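Local coordinates for probable L,D-transpeptidase 3 (Mycobacterium tuberculosis, PDB 6D4K), which is a probable L,D-transpeptidase of cell-wall biogenesis, unable to form 3->3 cross-links from tetrapeptide stems and possibly anchoring proteins to peptidoglycan, at residues L177-S182 with Y206-T211; R213-H218 with H234-L239; S182-S187 with G199-V204; V39-P44 with I253-I258. All blocks are in the same frame, centred on the assembly; numbering follows the deposited sequence. Where two conformers were deposited one is given.

Contacts 1, 2 and 3 lie in the L,D-transpeptidase catalytic domain, while contact 4 joins that domain to the bacterial Ig domain. Strands 172-180 and 207-209 of contact 1 and strands 216-219 and 237-239 of contact 2 belong to one mixed sheet, the two centres about 9 Å apart. Contact 3 is the two-stranded hairpin inserted between the segments of contact 1, with which it shares Ser182; its centre is about 11 Å from that of contact 2, which follows in the chain, so hairpin and sheet meet at His218 and Cys236. Contact 4 spans all the others, with 208 residues between its segments, and fastens the two domains; its centre is about 25 Å from that of contact 3.

Contact 1: L177-S182 with Y206-T211; sequences LSKERS and YAVRIT
Arg181 lays its guanidinium flat over one face of the Tyr206 ring, the planes only 17° apart. The stack is off-centre: Tyr206 CE1 sits under the middle of the guanidinium, 3.5 Å from Arg181 CZ, while Arg181 NE lies toward the rim of the ring. Bends at chi2 (-73°) and chi3 (-50°) fold the arginine back so that it runs alongside the tyrosine, both pointing the same way. At the other end of the pairing, Leu177 CD1 packs 3.4 Å from Thr211 C. Between them, in one of its two conformers, Ser178 OG approaches the edge of the Arg209 guanidinium in its plane and takes a weak, tentative bond from Arg209 NE (3.5 Å). In that conformer a water may also link Ser178 OG to Ala207 O, which already accepts Glu180 N at 2.9 Å.

The antiparallel pairing sets the register: Ser178 with Arg209 and Glu180 with Ala207 are hydrogen-bonded pairs, and Arg181 with Tyr206, at the corner, is a non-hydrogen-bonded pair. Farther out, a salt bridge to Asp205 steadies the Arg181 guanidinium, and Tyr206 meets Tyr248 of helix 241-250 edge-to-face. Lys179 NZ bonds to the carbonyls of Tyr248 and Val251. The catalytic-domain sheet is thus tied to this helix, and the positive charge of Arg181 is probably shared between a carboxylate and the tyrosine's pi cloud where the chain turns its corner.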
loop_
_atom_site.group_PDB
_atom_site.type_symbol
_atom_site.label_atom_id
_atom_site.label_comp_id
_atom_site.label_asym_id
_atom_site.label_seq_id
_atom_site.Cartn_x
_atom_site.Cartn_y
_atom_site.Cartn_z
ATOM N N LEU A 177 -0.330 -0.864 -3.631
ATOM C CA LEU A 177 -0.565 -0.635 -5.054
ATOM C C LEU A 177 0.027 -1.723 -5.935
ATOM O O LEU A 177 -0.511 -1.991 -7.012
ATOM C CB LEU A 177 0.031 0.703 -5.489
ATOM C CG LEU A 177 -0.501 1.935 -4.757
ATOM C CD1 LEU A 177 0.221 3.193 -5.208
ATOM C CD2 LEU A 177 -2.006 2.087 -4.945
ATOM N N SER A 178 1.139 -2.328 -5.522
ATOM C CA SER A 178 1.775 -3.373 -6.308
ATOM C C SER A 178 2.771 -4.106 -5.421
ATOM O O SER A 178 3.147 -3.621 -4.346
ATOM C CB SER A 178 2.487 -2.793 -7.538
ATOM O OG SER A 178 3.602 -1.995 -7.173
ATOM N N LYS A 179 3.191 -5.279 -5.900
ATOM C CA LYS A 179 4.186 -6.145 -5.273
ATOM C C LYS A 179 5.154 -6.559 -6.369
ATOM O O LYS A 179 4.721 -7.003 -7.437
ATOM C CB LYS A 179 3.543 -7.433 -4.678
ATOM C CG LYS A 179 2.909 -7.309 -3.305
ATOM C CD LYS A 179 1.926 -8.439 -3.071
ATOM C CE LYS A 179 2.541 -9.827 -3.199
ATOM N NZ LYS A 179 1.726 -10.794 -2.410
ATOM N N GLU A 180 6.452 -6.463 -6.093
ATOM C CA GLU A 180 7.452 -6.801 -7.095
ATOM C C GLU A 180 8.698 -7.361 -6.428
ATOM O O GLU A 180 9.009 -7.031 -5.287
ATOM C CB GLU A 180 7.825 -5.566 -7.922
ATOM C CG GLU A 180 7.666 -5.785 -9.403
ATOM C CD GLU A 180 8.237 -4.661 -10.226
ATOM O OE1 GLU A 180 8.900 -4.964 -11.242
ATOM O OE2 GLU A 180 8.025 -3.483 -9.860
ATOM N N ARG A 181 9.431 -8.189 -7.176
ATOM C CA ARG A 181 10.698 -8.764 -6.742
ATOM C C ARG A 181 11.859 -8.124 -7.488
ATOM O O ARG A 181 11.726 -7.712 -8.644
ATOM C CB ARG A 181 10.727 -10.268 -7.006
ATOM C CG ARG A 181 9.630 -11.043 -6.308
ATOM C CD ARG A 181 9.896 -11.142 -4.819
ATOM N NE ARG A 181 11.249 -11.607 -4.530
ATOM C CZ ARG A 181 11.589 -12.885 -4.393
ATOM N NH1 ARG A 181 10.675 -13.833 -4.533
ATOM N NH2 ARG A 181 12.845 -13.215 -4.128
ATOM N N SER A 182 13.004 -8.058 -6.807
ATOM C CA SER A 182 14.274 -7.648 -7.407
ATOM C C SER A 182 14.136 -6.369 -8.231
ATOM O O SER A 182 14.652 -6.253 -9.347
ATOM C CB SER A 182 14.905 -8.782 -8.218
ATOM O OG SER A 182 15.227 -9.884 -7.384
ATOM N N TYR A 206 12.267 -7.750 -1.983
ATOM C CA TYR A 206 10.817 -7.751 -1.867
ATOM C C TYR A 206 10.375 -6.302 -1.758
ATOM O O TYR A 206 10.918 -5.552 -0.941
ATOM C CB TYR A 206 10.359 -8.532 -0.624
ATOM C CG TYR A 206 10.741 -9.989 -0.649
ATOM C CD1 TYR A 206 9.893 -10.942 -1.194
ATOM C CD2 TYR A 206 11.967 -10.413 -0.149
ATOM C CE1 TYR A 206 10.246 -12.276 -1.236
ATOM C CE2 TYR A 206 12.332 -11.749 -0.185
ATOM C CZ TYR A 206 11.468 -12.676 -0.729
ATOM O OH TYR A 206 11.830 -14.008 -0.763
ATOM N N ALA A 207 9.406 -5.902 -2.579
ATOM C CA ALA A 207 9.012 -4.499 -2.651
ATOM C C ALA A 207 7.497 -4.393 -2.728
ATOM O O ALA A 207 6.892 -4.828 -3.714
ATOM C CB ALA A 207 9.660 -3.809 -3.851
ATOM N N VAL A 208 6.898 -3.794 -1.697
ATOM C CA VAL A 208 5.456 -3.580 -1.604
ATOM C C VAL A 208 5.237 -2.080 -1.773
ATOM O O VAL A 208 5.559 -1.298 -0.874
ATOM C CB VAL A 208 4.907 -4.075 -0.255
ATOM C CG1 VAL A 208 3.406 -3.888 -0.188
ATOM C CG2 VAL A 208 5.291 -5.533 -0.011
ATOM N N ARG A 209 4.727 -1.662 -2.935
ATOM C CA ARG A 209 4.569 -0.239 -3.220
ATOM C C ARG A 209 3.282 0.270 -2.575
ATOM O O ARG A 209 2.219 -0.344 -2.719
ATOM C CB ARG A 209 4.490 -0.008 -4.725
ATOM C CG ARG A 209 4.316 1.455 -5.081
ATOM C CD ARG A 209 3.876 1.639 -6.527
ATOM N NE ARG A 209 4.902 1.213 -7.468
ATOM C CZ ARG A 209 5.753 2.040 -8.068
ATOM N NH1 ARG A 209 5.706 3.343 -7.824
ATOM N NH2 ARG A 209 6.654 1.560 -8.914
ATOM N N ILE A 210 3.367 1.397 -1.870
ATOM C CA ILE A 210 2.205 1.963 -1.191
ATOM C C ILE A 210 1.863 3.380 -1.633
ATOM O O ILE A 210 0.815 3.900 -1.226
ATOM C CB ILE A 210 2.301 1.873 0.351
ATOM C CG1 ILE A 210 3.494 2.674 0.876
ATOM C CG2 ILE A 210 2.381 0.427 0.802
ATOM C CD1 ILE A 210 3.586 2.709 2.394
ATOM N N THR A 211 2.693 4.033 -2.445
ATOM C CA THR A 211 2.290 5.291 -3.056
ATOM C C THR A 211 2.760 5.325 -4.500
ATOM O O THR A 211 3.739 4.672 -4.866
ATOM C CB THR A 211 2.833 6.540 -2.336
ATOM O OG1 THR A 211 4.238 6.683 -2.588
ATOM C CG2 THR A 211 2.560 6.505 -0.823
HETATM O O HOH W 1 5.933 -2.883 -6.040
#

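Contact 2: R213-H218 with H234-L239; sequences RGLYVH and HGCISL
The His218 ring meets Cys236 at its edge: Cys236 CB lies in the ring plane, 3.5 Å from His218 NE2. Cys236 SG stands obliquely to this imidazole, 4.9 Å from the ring centroid, and lies near the plane of the Tyr216 ring at that ring's edge. This is the predicted catalytic Cys-His pair of the YkuD fold, His218 on strand 216-219 and Cys236 just before the parallel strand 237-239. Cys236 is the predicted nucleophile and the residue to which the acetyl group of faropenem becomes covalently attached; His218 is the predicted proton donor/acceptor. With chi1 at 69°, CG of His218 sits between its own backbone N and carbonyl carbon, bringing the ring across to the cysteine.

The strands place the pair. Tyr216 O accepts Ile237 N (2.9 Å), His218 N bonds to Ile237 O, and His218 O accepts Leu239 N, giving the alternating bonds of parallel pairing. Cys236 SG receives a weak bond from Tyr216 N (3.4 Å). On the face opposite His218, Val217 spreads its methyls over two partners: CG2 packs on Ile237 CD1 at 3.9 Å, CG1 on Leu239 CD1 at 3.6 Å. Tyr247 and Ala244 of helix 241-250 cover this apolar face together with Phe128.

Met185 of the neighbouring hairpin touches both Tyr216 and Cys236. Before the strands begin, Gly235 turns with phi 135°, and Gly235 O accepts a hydrogen bond from Thr169 OG1.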
loop_
_atom_site.group_PDB
_atom_site.type_symbol
_atom_site.label_atom_id
_atom_site.label_comp_id
_atom_site.label_asym_id
_atom_site.label_seq_id
_atom_site.Cartn_x
_atom_site.Cartn_y
_atom_site.Cartn_z
ATOM N N ARG A 213 4.158 7.784 -5.915
ATOM C CA ARG A 213 5.429 8.497 -5.997
ATOM C C ARG A 213 6.639 7.645 -5.634
ATOM O O ARG A 213 7.770 8.093 -5.852
ATOM C CB ARG A 213 5.383 9.790 -5.177
ATOM C CG ARG A 213 4.160 10.625 -5.500
ATOM C CD ARG A 213 3.689 11.501 -4.343
ATOM N NE ARG A 213 3.169 10.787 -3.171
ATOM C CZ ARG A 213 2.175 9.903 -3.151
ATOM N NH1 ARG A 213 1.550 9.520 -4.263
ATOM N NH2 ARG A 213 1.805 9.392 -1.981
ATOM N N GLY A 214 6.445 6.444 -5.093
ATOM C CA GLY A 214 7.565 5.540 -4.915
ATOM C C GLY A 214 7.899 5.165 -3.484
ATOM O O GLY A 214 9.047 4.832 -3.178
ATOM N N LEU A 215 6.911 5.211 -2.598
ATOM C CA LEU A 215 7.082 4.765 -1.225
ATOM C C LEU A 215 6.821 3.264 -1.154
ATOM O O LEU A 215 5.849 2.770 -1.730
ATOM C CB LEU A 215 6.069 5.493 -0.342
ATOM C CG LEU A 215 6.227 5.327 1.159
ATOM C CD1 LEU A 215 7.545 5.925 1.530
ATOM C CD2 LEU A 215 5.094 6.001 1.913
ATOM N N TYR A 216 7.688 2.540 -0.443
ATOM C CA TYR A 216 7.596 1.086 -0.363
ATOM C C TYR A 216 7.785 0.606 1.068
ATOM O O TYR A 216 8.453 1.257 1.878
ATOM C CB TYR A 216 8.700 0.400 -1.182
ATOM C CG TYR A 216 8.582 0.547 -2.678
ATOM C CD1 TYR A 216 9.025 1.700 -3.326
ATOM C CD2 TYR A 216 8.084 -0.488 -3.454
ATOM C CE1 TYR A 216 8.930 1.825 -4.705
ATOM C CE2 TYR A 216 7.992 -0.373 -4.828
ATOM C CZ TYR A 216 8.416 0.782 -5.451
ATOM O OH TYR A 216 8.314 0.892 -6.824
ATOM N N VAL A 217 7.179 -0.545 1.367
ATOM C CA VAL A 217 7.661 -1.447 2.408
ATOM C C VAL A 217 8.568 -2.450 1.715
ATOM O O VAL A 217 8.179 -3.042 0.701
ATOM C CB VAL A 217 6.490 -2.179 3.092
ATOM C CG1 VAL A 217 7.015 -3.081 4.194
ATOM C CG2 VAL A 217 5.465 -1.199 3.646
ATOM N N HIS A 218 9.780 -2.639 2.226
ATOM C CA HIS A 218 10.697 -3.478 1.469
ATOM C C HIS A 218 11.790 -4.047 2.360
ATOM O O HIS A 218 12.008 -3.603 3.491
ATOM C CB HIS A 218 11.293 -2.710 0.286
ATOM C CG HIS A 218 12.243 -1.627 0.683
ATOM N ND1 HIS A 218 13.600 -1.838 0.797
ATOM C CD2 HIS A 218 12.037 -0.325 0.991
ATOM C CE1 HIS A 218 14.190 -0.712 1.158
ATOM N NE2 HIS A 218 13.264 0.222 1.281
ATOM N N HIS A 234 15.013 6.745 3.366
ATOM C CA HIS A 234 14.669 7.981 2.674
ATOM C C HIS A 234 13.163 8.168 2.531
ATOM O O HIS A 234 12.709 8.922 1.661
ATOM C CB HIS A 234 15.360 8.064 1.314
ATOM C CG HIS A 234 16.786 8.521 1.400
ATOM N ND1 HIS A 234 17.623 8.140 2.427
ATOM C CD2 HIS A 234 17.508 9.347 0.605
ATOM C CE1 HIS A 234 18.804 8.699 2.247
ATOM N NE2 HIS A 234 18.759 9.436 1.153
ATOM N N GLY A 235 12.381 7.506 3.375
ATOM C CA GLY A 235 10.938 7.606 3.324
ATOM C C GLY A 235 10.298 6.240 3.433
ATOM O O GLY A 235 9.236 6.088 4.046
ATOM N N CYS A 236 10.949 5.237 2.849
ATOM C CA CYS A 236 10.395 3.894 2.805
ATOM C C CYS A 236 10.411 3.245 4.186
ATOM O O CYS A 236 11.125 3.666 5.096
ATOM C CB CYS A 236 11.172 3.028 1.813
ATOM S SG CYS A 236 10.932 3.510 0.087
ATOM N N ILE A 237 9.594 2.209 4.326
ATOM C CA ILE A 237 9.515 1.413 5.547
ATOM C C ILE A 237 10.428 0.208 5.363
ATOM O O ILE A 237 10.135 -0.690 4.570
ATOM C CB ILE A 237 8.072 0.981 5.831
ATOM C CG1 ILE A 237 7.197 2.204 6.124
ATOM C CG2 ILE A 237 8.028 -0.059 6.959
ATOM C CD1 ILE A 237 5.719 1.957 5.912
ATOM N N SER A 238 11.538 0.190 6.097
ATOM C CA SER A 238 12.588 -0.799 5.903
ATOM C C SER A 238 12.375 -1.967 6.856
ATOM O O SER A 238 12.134 -1.758 8.048
ATOM C CB SER A 238 13.946 -0.167 6.202
ATOM O OG SER A 238 14.273 0.825 5.248
ATOM N N LEU A 239 12.493 -3.189 6.336
ATOM C CA LEU A 239 12.390 -4.405 7.132
ATOM C C LEU A 239 13.581 -5.306 6.838
ATOM O O LEU A 239 14.297 -5.124 5.851
ATOM C CB LEU A 239 11.102 -5.179 6.808
ATOM C CG LEU A 239 9.757 -4.472 6.991
ATOM C CD1 LEU A 239 8.624 -5.352 6.490
ATOM C CD2 LEU A 239 9.544 -4.098 8.452
#

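Contact 3: S182-S187 with G199-V204; sequences SVIMDS and GYRLSV
Ser182 and Val183 both face Val204, a G1 beta bulge in which Ser182 has the positive phi (48°) usual at the first position of such a bulge. Val204 N bonds to Val183 O at 2.9 Å, whereas the return bond from Val183 N to Val204 O is weak. Beyond the bulge the antiparallel hairpin is regular, Met185 and Leu202 exchanging two backbone bonds.

At the far end Ser187 CB sits over the centre of the Tyr200 ring, 3.5 Å from its centroid, a CH-pi contact. Tyr200 turns its CG between its own backbone N and carbonyl carbon (chi1 56°), which lays the ring over the serine; Ser187 N also bonds to Tyr200 O. Ser187 OG is held from outside by Ile192 O.

On one face, Ile184 CG2 lies over the centre of the guanidinium of Arg201, whose side chain is extended, 3.7 Å from Arg201 CZ, and Ile184 CD1 packs on Ser203 CB. Asp186 OD2 is near the guanidinium edge, but its 4.1 Å from Arg201 NH1 exceeds a salt bridge, and the two planes are 82° apart. On the other face, Met185 SD meets Val204 CG2 at 3.7 Å.

This second face looks toward the active site, where Val204 touches His218. The hairpin therefore sets apolar groups against the predicted catalytic residues, while its charged residues, Asp186 and Arg201, lie on the opposite face, close enough for at most a weak attraction.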
loop_
_atom_site.group_PDB
_atom_site.type_symbol
_atom_site.label_atom_id
_atom_site.label_comp_id
_atom_site.label_asym_id
_atom_site.label_seq_id
_atom_site.Cartn_x
_atom_site.Cartn_y
_atom_site.Cartn_z
ATOM N N SER A 182 13.004 -8.058 -6.807
ATOM C CA SER A 182 14.274 -7.648 -7.407
ATOM C C SER A 182 14.136 -6.369 -8.231
ATOM O O SER A 182 14.652 -6.253 -9.347
ATOM C CB SER A 182 14.905 -8.782 -8.218
ATOM O OG SER A 182 15.227 -9.884 -7.384
ATOM N N VAL A 183 13.429 -5.398 -7.678
ATOM C CA VAL A 183 13.202 -4.149 -8.391
ATOM C C VAL A 183 14.328 -3.172 -8.074
ATOM O O VAL A 183 14.838 -3.114 -6.948
ATOM C CB VAL A 183 11.806 -3.569 -8.093
ATOM C CG1 VAL A 183 11.728 -3.032 -6.680
ATOM C CG2 VAL A 183 11.456 -2.494 -9.106
ATOM N N ILE A 184 14.738 -2.420 -9.085
ATOM C CA ILE A 184 15.800 -1.435 -8.920
ATOM C C ILE A 184 15.185 -0.171 -8.341
ATOM O O ILE A 184 14.235 0.385 -8.903
ATOM C CB ILE A 184 16.503 -1.147 -10.253
ATOM C CG1 ILE A 184 17.210 -2.404 -10.768
ATOM C CG2 ILE A 184 17.489 0.006 -10.097
ATOM C CD1 ILE A 184 18.240 -2.959 -9.812
ATOM N N MET A 185 15.708 0.272 -7.205
ATOM C CA MET A 185 15.290 1.522 -6.594
ATOM C C MET A 185 16.426 2.528 -6.695
ATOM O O MET A 185 17.578 2.217 -6.373
ATOM C CB MET A 185 14.828 1.326 -5.148
ATOM C CG MET A 185 13.391 0.836 -5.051
ATOM S SD MET A 185 12.779 0.785 -3.363
ATOM C CE MET A 185 13.647 2.158 -2.614
ATOM N N ASP A 186 16.086 3.723 -7.158
ATOM C CA ASP A 186 17.030 4.746 -7.556
ATOM C C ASP A 186 16.805 5.972 -6.683
ATOM O O ASP A 186 15.674 6.270 -6.289
ATOM C CB ASP A 186 16.756 5.097 -9.021
ATOM C CG ASP A 186 17.928 5.741 -9.693
ATOM O OD1 ASP A 186 18.216 6.902 -9.351
ATOM O OD2 ASP A 186 18.551 5.091 -10.562
ATOM N N SER A 187 17.889 6.683 -6.372
ATOM C CA SER A 187 17.768 7.842 -5.493
ATOM C C SER A 187 17.029 9.010 -6.135
ATOM O O SER A 187 16.678 9.959 -5.426
ATOM C CB SER A 187 19.140 8.303 -5.009
ATOM O OG SER A 187 19.945 8.733 -6.089
ATOM N N GLY A 199 23.462 10.095 -3.338
ATOM C CA GLY A 199 22.556 9.248 -4.081
ATOM C C GLY A 199 22.815 7.774 -3.852
ATOM O O GLY A 199 23.753 7.366 -3.169
ATOM N N TYR A 200 21.956 6.958 -4.456
ATOM C CA TYR A 200 22.042 5.516 -4.291
ATOM C C TYR A 200 21.332 4.837 -5.450
ATOM O O TYR A 200 20.498 5.435 -6.134
ATOM C CB TYR A 200 21.449 5.062 -2.950
ATOM C CG TYR A 200 20.013 5.487 -2.720
ATOM C CD1 TYR A 200 18.956 4.760 -3.251
ATOM C CD2 TYR A 200 19.716 6.611 -1.960
ATOM C CE1 TYR A 200 17.644 5.145 -3.040
ATOM C CE2 TYR A 200 18.410 7.004 -1.743
ATOM C CZ TYR A 200 17.377 6.266 -2.284
ATOM O OH TYR A 200 16.070 6.650 -2.072
ATOM N N ARG A 201 21.687 3.572 -5.663
ATOM C CA ARG A 201 20.985 2.703 -6.602
ATOM C C ARG A 201 21.007 1.304 -6.009
ATOM O O ARG A 201 22.072 0.683 -5.913
ATOM C CB ARG A 201 21.640 2.720 -7.981
ATOM C CG ARG A 201 21.023 1.747 -8.962
ATOM C CD ARG A 201 21.739 1.794 -10.298
ATOM N NE ARG A 201 21.432 0.623 -11.114
ATOM C CZ ARG A 201 20.521 0.600 -12.080
ATOM N NH1 ARG A 201 19.821 1.693 -12.363
ATOM N NH2 ARG A 201 20.316 -0.516 -12.767
ATOM N N LEU A 202 19.838 0.817 -5.611
ATOM C CA LEU A 202 19.701 -0.426 -4.877
ATOM C C LEU A 202 18.871 -1.410 -5.682
ATOM O O LEU A 202 17.997 -1.023 -6.462
ATOM C CB LEU A 202 18.973 -0.180 -3.551
ATOM C CG LEU A 202 19.521 0.942 -2.673
ATOM C CD1 LEU A 202 18.450 1.448 -1.724
ATOM C CD2 LEU A 202 20.742 0.463 -1.906
ATOM N N SER A 203 19.161 -2.689 -5.491
ATOM C CA SER A 203 18.282 -3.761 -5.927
ATOM C C SER A 203 17.563 -4.276 -4.691
ATOM O O SER A 203 18.208 -4.722 -3.734
ATOM C CB SER A 203 19.065 -4.887 -6.593
ATOM O OG SER A 203 18.174 -5.882 -7.064
ATOM N N VAL A 204 16.237 -4.197 -4.707
ATOM C CA VAL A 204 15.405 -4.463 -3.541
ATOM C C VAL A 204 14.692 -5.788 -3.769
ATOM O O VAL A 204 13.966 -5.945 -4.759
ATOM C CB VAL A 204 14.412 -3.319 -3.298
ATOM C CG1 VAL A 204 13.451 -3.684 -2.193
ATOM C CG2 VAL A 204 15.166 -2.035 -2.960
#

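Contact 4: V39-P44 with I253-I258; sequences VGVAHP and IGDPVI
Asp255 OD1 receives Val41 N at 3.0 Å, from above the carboxylate plane, and takes a second, weak bond from Val117 N; its partner oxygen OD2 accepts Asp252 N. The carboxylate thereby fastens the type I beta turn from Gly40 to His43, in the bacterial Ig domain, to the loop that leads into strand 256-260 of the catalytic domain. CG of Asp255 lies beside its backbone N, anti to the carbonyl carbon (chi1 -86°), and this swings the carboxylate back over Gly40 although the CB itself leaves the backbone away from the turn.

Two backbone bonds flank this grip. Gly40 N points to Ile253 O (3.0 Å, nearly straight at 168°), and Ala42 N reaches Gly254 O at 2.8 Å. Gly40 and Gly254 let the two backbones come close together, with Gly40 CA 3.3 Å from Asp255 OD1.

Pro256 closes the apolar side, its CD 3.8 Å from Val41 CG2 and its CB against Ala42 CB. Phe93 and Val118 pack on the same proline. Nearby, Asp252 and Val38 belong to the calcium site, so the metal sits beside the same junction of the two domains. The His43 ring runs alongside Ile253 with Ile253 O in its plane at the edge; His43 ND1 donates to Pro44 O at 2.7 Å, the oxygen only 2° out of the ring plane.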
loop_
_atom_site.group_PDB
_atom_site.type_symbol
_atom_site.label_atom_id
_atom_site.label_comp_id
_atom_site.label_asym_id
_atom_site.label_seq_id
_atom_site.Cartn_x
_atom_site.Cartn_y
_atom_site.Cartn_z
ATOM N N VAL A 39 -9.087 -9.268 -3.857
ATOM C CA VAL A 39 -8.356 -8.055 -3.508
ATOM C C VAL A 39 -8.240 -7.896 -1.990
ATOM O O VAL A 39 -9.006 -8.475 -1.210
ATOM C CB VAL A 39 -8.994 -6.787 -4.133
ATOM C CG1 VAL A 39 -9.069 -6.927 -5.660
ATOM C CG2 VAL A 39 -10.383 -6.488 -3.500
ATOM N N GLY A 40 -7.272 -7.077 -1.569
ATOM C CA GLY A 40 -7.133 -6.686 -0.177
ATOM C C GLY A 40 -8.259 -5.765 0.271
ATOM O O GLY A 40 -9.029 -5.213 -0.514
ATOM N N VAL A 41 -8.332 -5.576 1.592
ATOM C CA VAL A 41 -9.556 -5.062 2.214
ATOM C C VAL A 41 -9.705 -3.551 2.153
ATOM O O VAL A 41 -10.714 -3.023 2.630
ATOM C CB VAL A 41 -9.792 -5.575 3.652
ATOM C CG1 VAL A 41 -9.951 -7.084 3.661
ATOM C CG2 VAL A 41 -8.673 -5.139 4.575
ATOM N N ALA A 42 -8.759 -2.830 1.552
ATOM C CA ALA A 42 -8.939 -1.405 1.307
ATOM C C ALA A 42 -8.875 -1.073 -0.178
ATOM O O ALA A 42 -8.621 0.080 -0.545
ATOM C CB ALA A 42 -7.947 -0.556 2.107
ATOM N N HIS A 43 -9.125 -2.043 -1.051
ATOM C CA HIS A 43 -8.941 -1.790 -2.477
ATOM C C HIS A 43 -9.914 -0.711 -2.954
ATOM O O HIS A 43 -11.119 -0.820 -2.704
ATOM C CB HIS A 43 -9.130 -3.064 -3.302
ATOM C CG HIS A 43 -8.525 -2.987 -4.684
ATOM N ND1 HIS A 43 -8.999 -2.133 -5.657
ATOM C CD2 HIS A 43 -7.487 -3.658 -5.250
ATOM C CE1 HIS A 43 -8.276 -2.276 -6.756
ATOM N NE2 HIS A 43 -7.359 -3.201 -6.538
ATOM N N PRO A 44 -9.445 0.323 -3.646
ATOM C CA PRO A 44 -10.367 1.336 -4.168
ATOM C C PRO A 44 -11.154 0.818 -5.363
ATOM O O PRO A 44 -10.841 -0.206 -5.975
ATOM C CB PRO A 44 -9.428 2.474 -4.578
ATOM C CG PRO A 44 -8.130 1.780 -4.920
ATOM C CD PRO A 44 -8.031 0.670 -3.884
ATOM N N ILE A 253 -2.616 -6.805 -3.096
ATOM C CA ILE A 253 -2.867 -5.465 -3.617
ATOM C C ILE A 253 -4.235 -5.010 -3.134
ATOM O O ILE A 253 -5.233 -5.729 -3.254
ATOM C CB ILE A 253 -2.724 -5.410 -5.149
ATOM C CG1 ILE A 253 -1.248 -5.427 -5.570
ATOM C CG2 ILE A 253 -3.389 -4.146 -5.709
ATOM C CD1 ILE A 253 -0.436 -6.643 -5.132
ATOM N N GLY A 254 -4.278 -3.817 -2.549
ATOM C CA GLY A 254 -5.483 -3.297 -1.955
ATOM C C GLY A 254 -5.509 -3.371 -0.449
ATOM O O GLY A 254 -6.339 -2.710 0.157
ATOM N N ASP A 255 -4.609 -4.118 0.178
ATOM C CA ASP A 255 -4.591 -4.162 1.631
ATOM C C ASP A 255 -4.052 -2.846 2.200
ATOM O O ASP A 255 -3.284 -2.144 1.543
ATOM C CB ASP A 255 -3.753 -5.336 2.130
ATOM C CG ASP A 255 -4.551 -6.618 2.227
ATOM O OD1 ASP A 255 -5.697 -6.587 2.742
ATOM O OD2 ASP A 255 -4.031 -7.667 1.780
ATOM N N PRO A 256 -4.473 -2.476 3.406
ATOM C CA PRO A 256 -4.103 -1.175 3.964
ATOM C C PRO A 256 -2.779 -1.194 4.708
ATOM O O PRO A 256 -2.391 -2.175 5.356
ATOM C CB PRO A 256 -5.251 -0.887 4.944
ATOM C CG PRO A 256 -5.696 -2.255 5.410
ATOM C CD PRO A 256 -5.501 -3.156 4.200
ATOM N N VAL A 257 -2.085 -0.067 4.598
ATOM C CA VAL A 257 -0.871 0.204 5.358
ATOM C C VAL A 257 -1.056 1.555 6.022
ATOM O O VAL A 257 -1.349 2.547 5.346
ATOM C CB VAL A 257 0.387 0.202 4.474
ATOM C CG1 VAL A 257 1.621 0.630 5.274
ATOM C CG2 VAL A 257 0.587 -1.184 3.878
ATOM N N ILE A 258 -0.908 1.593 7.342
ATOM C CA ILE A 258 -1.079 2.812 8.113
ATOM C C ILE A 258 0.284 3.241 8.637
ATOM O O ILE A 258 1.043 2.420 9.165
ATOM C CB ILE A 258 -2.088 2.600 9.256
ATOM C CG1 ILE A 258 -3.476 2.312 8.672
ATOM C CG2 ILE A 258 -2.134 3.821 10.167
ATOM C CD1 ILE A 258 -4.017 0.942 8.991
#